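RNA-dependent RNA polymerase (Dera Ghazi Khan orthonairovirus, PDB 6DX2) probably copies viral RNA as the large L protein and is represented here by its ovarian tumour (OTU) domain, a cysteine protease with deubiquitinase activity. Local coordinates at residues E120-V123 / S124-V128; D39-C42 / F43-V47. All blocks are in the same frame, centred on the assembly; numbering follows the deposited sequence.

Contact 1 of 2, residues E120-V123 / S124-V128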
loop_
_atom_site.group_PDB
_atom_site.type_symbol
_atom_site.label_atom_id
_atom_site.label_comp_id
_atom_site.label_asym_id
_atom_site.label_seq_id
_atom_site.Cartn_x
_atom_site.Cartn_y
_atom_site.Cartn_z
ATOM N N GLU A 120 4.720 -7.313 -4.339
ATOM C CA GLU A 120 5.886 -7.936 -3.736
ATOM C C GLU A 120 6.773 -8.472 -4.838
ATOM O O GLU A 120 6.350 -9.310 -5.648
ATOM C CB GLU A 120 5.478 -9.030 -2.755
ATOM C CG GLU A 120 5.086 -8.400 -1.401
ATOM C CD GLU A 120 4.294 -9.316 -0.481
ATOM O OE1 GLU A 120 3.118 -8.986 -0.182
ATOM O OE2 GLU A 120 4.852 -10.353 -0.053
ATOM N N ALA A 121 8.046 -8.017 -4.810
ATOM C CA ALA A 121 9.018 -8.241 -5.854
ATOM C C ALA A 121 10.225 -8.950 -5.275
ATOM O O ALA A 121 10.608 -8.708 -4.116
ATOM C CB ALA A 121 9.477 -6.901 -6.481
ATOM N N ASP A 122 10.868 -9.781 -6.104
ATOM C CA ASP A 122 12.195 -10.250 -5.730
ATOM C C ASP A 122 13.272 -9.212 -6.102
ATOM O O ASP A 122 12.982 -8.120 -6.610
ATOM C CB ASP A 122 12.492 -11.611 -6.368
ATOM C CG ASP A 122 12.507 -11.565 -7.909
ATOM O OD1 ASP A 122 12.346 -12.640 -8.531
ATOM O OD2 ASP A 122 12.669 -10.473 -8.498
ATOM N N VAL A 123 14.534 -9.566 -5.837
ATOM C CA VAL A 123 15.653 -8.639 -6.036
ATOM C C VAL A 123 15.785 -8.233 -7.499
ATOM O O VAL A 123 16.319 -7.163 -7.809
ATOM C CB VAL A 123 16.980 -9.238 -5.509
ATOM C CG1 VAL A 123 16.936 -9.374 -4.001
ATOM C CG2 VAL A 123 17.266 -10.574 -6.149
ATOM N N SER A 124 15.305 -9.062 -8.415
ATOM C CA SER A 124 15.334 -8.711 -9.825
ATOM C C SER A 124 14.048 -8.016 -10.285
ATOM O O SER A 124 13.859 -7.841 -11.493
ATOM C CB SER A 124 15.607 -9.958 -10.660
ATOM O OG SER A 124 16.574 -10.776 -10.019
ATOM N N GLU A 125 13.173 -7.603 -9.346
ATOM C CA GLU A 125 11.962 -6.811 -9.612
ATOM C C GLU A 125 10.858 -7.621 -10.276
ATOM O O GLU A 125 9.900 -7.058 -10.835
ATOM C CB GLU A 125 12.263 -5.558 -10.446
ATOM C CG GLU A 125 13.555 -4.839 -10.045
ATOM C CD GLU A 125 13.422 -4.057 -8.754
ATOM O OE1 GLU A 125 12.287 -3.873 -8.284
ATOM O OE2 GLU A 125 14.457 -3.629 -8.207
ATOM N N ASN A 126 10.925 -8.939 -10.179
ATOM C CA ASN A 126 9.817 -9.752 -10.649
ATOM C C ASN A 126 8.746 -9.817 -9.568
ATOM O O ASN A 126 9.055 -9.994 -8.381
ATOM C CB ASN A 126 10.297 -11.151 -10.979
ATOM C CG ASN A 126 11.366 -11.145 -12.045
ATOM O OD1 ASN A 126 11.158 -10.605 -13.128
ATOM N ND2 ASN A 126 12.527 -11.707 -11.733
ATOM N N VAL A 127 7.477 -9.673 -9.983
ATOM C CA VAL A 127 6.378 -9.836 -9.040
ATOM C C VAL A 127 6.408 -11.241 -8.466
ATOM O O VAL A 127 6.562 -12.232 -9.202
ATOM C CB VAL A 127 5.018 -9.566 -9.697
ATOM C CG1 VAL A 127 3.915 -9.756 -8.646
ATOM C CG2 VAL A 127 4.952 -8.156 -10.172
ATOM N N VAL A 128 6.287 -11.326 -7.139
ATOM C CA VAL A 128 6.107 -12.593 -6.445
ATOM C C VAL A 128 4.685 -12.736 -5.925
ATOM O O VAL A 128 4.103 -13.816 -5.988
ATOM C CB VAL A 128 7.131 -12.759 -5.298
ATOM C CG1 VAL A 128 7.114 -14.199 -4.797
ATOM C CG2 VAL A 128 8.514 -12.463 -5.808
#
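The carboxylate of Asp-122 folds back over the turn and gathers the chain that follows it. OD2 of Asp-122 accepts from the backbone N of Asn-126 at 2.9 Å, met from above the carboxylate plane, and takes a weak, bent bond from Ser-124 N at 3.0 Å. OD1 of Asp-122 receives the amide ND2 of Asn-126 in a second weak bond (3.3 Å), with amide and carboxylate planes 78° apart. What brings the group there is chi1 of Asp-122, 63°, which sets CG between the backbone N and the carbonyl carbon. The backbone seconds this grip: Glu-125 N bonds to Asp-122 O at 2.8 Å, closing a type I turn, and Asp-122 N donates to Asn-126 O at 2.9 Å. Further along the returning chain, CG2 of Val-128 rests against Asp-122 N at 3.6 Å. In the second shell, Asn-26 ND2 bonds to both Ser-124 O and Asn-126 OD1, while Glu-125 forms a salt bridge with Lys-145, tying the loop to its neighbours. The pair of backbone bonds in which Asp-122 accepts from Glu-125 and donates to Asn-126, with Glu-125 at positive phi (73°), marks a type I turn with a G1 beta bulge, closing the hairpin of strands 116-121 and 127-133.

Contact 2 of 2, residues D39-C42 / F43-V47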
loop_
_atom_site.group_PDB
_atom_site.type_symbol
_atom_site.label_atom_id
_atom_site.label_comp_id
_atom_site.label_asym_id
_atom_site.label_seq_id
_atom_site.Cartn_x
_atom_site.Cartn_y
_atom_site.Cartn_z
ATOM N N ASP A 39 14.259 4.578 5.484
ATOM C CA ASP A 39 14.003 4.306 6.885
ATOM C C ASP A 39 12.609 3.691 7.050
ATOM O O ASP A 39 11.874 3.464 6.081
ATOM C CB ASP A 39 14.111 5.562 7.740
ATOM C CG ASP A 39 13.127 6.668 7.316
ATOM O OD1 ASP A 39 11.923 6.387 7.148
ATOM O OD2 ASP A 39 13.549 7.854 7.193
ATOM N N GLY A 40 12.236 3.494 8.309
ATOM C CA GLY A 40 10.996 2.790 8.652
ATOM C C GLY A 40 9.719 3.533 8.299
ATOM O O GLY A 40 8.642 2.919 8.305
ATOM N N ASN A 41 9.811 4.793 7.924
ATOM C CA ASN A 41 8.669 5.556 7.439
ATOM C C ASN A 41 8.380 5.376 5.944
ATOM O O ASN A 41 7.529 6.092 5.425
ATOM C CB ASN A 41 8.919 7.044 7.715
ATOM C CG ASN A 41 9.225 7.296 9.182
ATOM O OD1 ASN A 41 8.659 6.668 10.056
ATOM N ND2 ASN A 41 10.147 8.247 9.465
ATOM N N CYS A 42 9.142 4.521 5.234
ATOM C CA CYS A 42 9.111 4.476 3.772
ATOM C C CYS A 42 7.717 4.167 3.194
ATOM O O CYS A 42 7.422 4.673 2.110
ATOM C CB CYS A 42 10.126 3.469 3.232
ATOM S SG CYS A 42 9.870 1.773 3.811
ATOM N N PHE A 43 6.853 3.391 3.883
ATOM C CA PHE A 43 5.513 3.155 3.371
ATOM C C PHE A 43 4.792 4.484 3.266
ATOM O O PHE A 43 4.197 4.795 2.228
ATOM C CB PHE A 43 4.767 2.183 4.302
ATOM C CG PHE A 43 3.326 1.994 3.932
ATOM C CD1 PHE A 43 2.952 0.918 3.138
ATOM C CD2 PHE A 43 2.374 2.924 4.317
ATOM C CE1 PHE A 43 1.614 0.748 2.764
ATOM C CE2 PHE A 43 1.015 2.774 3.925
ATOM C CZ PHE A 43 0.659 1.658 3.148
ATOM N N PHE A 44 4.971 5.332 4.286
ATOM C CA PHE A 44 4.287 6.610 4.358
ATOM C C PHE A 44 4.934 7.631 3.455
ATOM O O PHE A 44 4.230 8.446 2.884
ATOM C CB PHE A 44 4.225 7.071 5.835
ATOM C CG PHE A 44 3.596 5.987 6.752
ATOM C CD1 PHE A 44 2.204 5.755 6.745
ATOM C CD2 PHE A 44 4.439 5.109 7.462
ATOM C CE1 PHE A 44 1.665 4.733 7.550
ATOM C CE2 PHE A 44 3.933 4.090 8.222
ATOM C CZ PHE A 44 2.550 3.878 8.260
ATOM N N TYR A 45 6.263 7.591 3.304
ATOM C CA TYR A 45 6.917 8.425 2.287
ATOM C C TYR A 45 6.365 8.090 0.920
ATOM O O TYR A 45 6.146 8.981 0.086
ATOM C CB TYR A 45 8.407 8.165 2.233
ATOM C CG TYR A 45 9.214 8.592 3.455
ATOM C CD1 TYR A 45 8.683 9.505 4.402
ATOM C CD2 TYR A 45 10.421 7.961 3.728
ATOM C CE1 TYR A 45 9.450 9.869 5.563
ATOM C CE2 TYR A 45 11.139 8.268 4.874
ATOM C CZ TYR A 45 10.653 9.212 5.777
ATOM O OH TYR A 45 11.385 9.509 6.907
ATOM N N SER A 46 6.195 6.787 0.660
ATOM C CA SER A 46 5.816 6.344 -0.668
ATOM C C SER A 46 4.408 6.792 -1.004
ATOM O O SER A 46 4.157 7.277 -2.131
ATOM C CB SER A 46 5.950 4.834 -0.751
ATOM O OG SER A 46 7.313 4.453 -0.722
ATOM N N VAL A 47 3.476 6.589 -0.069
ATOM C CA VAL A 47 2.097 7.028 -0.282
ATOM C C VAL A 47 2.047 8.541 -0.432
ATOM O O VAL A 47 1.390 9.063 -1.344
ATOM C CB VAL A 47 1.219 6.550 0.880
ATOM C CG1 VAL A 47 -0.148 7.286 0.839
ATOM C CG2 VAL A 47 1.078 5.059 0.715
HETATM O O HOH W 1 7.161 1.962 6.370
#
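Tyr-45 reaches back along the first helical turn, and its hydroxyl meets Asp-39 and Asn-41 of the preceding loop. Its OH donates to Asp-39 OD2 at 2.7 Å, on the syn lone pair, and accepts from Asn-41 ND2 at 3.1 Å. That second bond is nearly straight (169°) and lies in the amide plane, which stands 81° from the ring plane. Asn-41 also touches the ring from above: its CB lies 3.7 Å from the ring centroid of Tyr-45, a CH-pi contact over one face. The sequence from Asp-39 to Cys-42 is the Asp-Gly-Asn-Cys motif of OTU cysteine proteases, in which the cysteine at the start of the helix is the nucleophile; Cys-42 probably has that role here. Asp-39 OD1 takes the N of Asn-41 at 2.8 Å, a capping bond at the turn leading into the helix. From Cys-42 the carbonyl O accepts from Ser-46 N and OG, both at 2.8 Å and from opposite faces of its plane. Ser-46 manages this with OG beside its own backbone N (chi1 -70°). The other end of the Asn-41 amide, OD1, accepts from Tyr-97 N, and Trp-58 meets the Tyr-45 ring edge-to-face.

Two bends of one OTU domain illustrate how an aspartate can organise a turn in different settings. Contact 1 is a surface feature at the tip of a hairpin, whereas contact 2 is largely buried between the sheet and the helical part of the fold. They share no element: one closes strands 116-121 and 127-133, the other begins helix 42-52. Their centres lie about 19 Å apart, with nearest atoms about 10 Å apart. At 120-128 the carboxylate engages mainly backbone amides, and an amide side chain only weakly; at 39-47 it also binds a phenol, and a tyrosine adds its hydroxyl to the hydrogen bonds and its ring face to a CH-pi contact, beside the probable nucleophile.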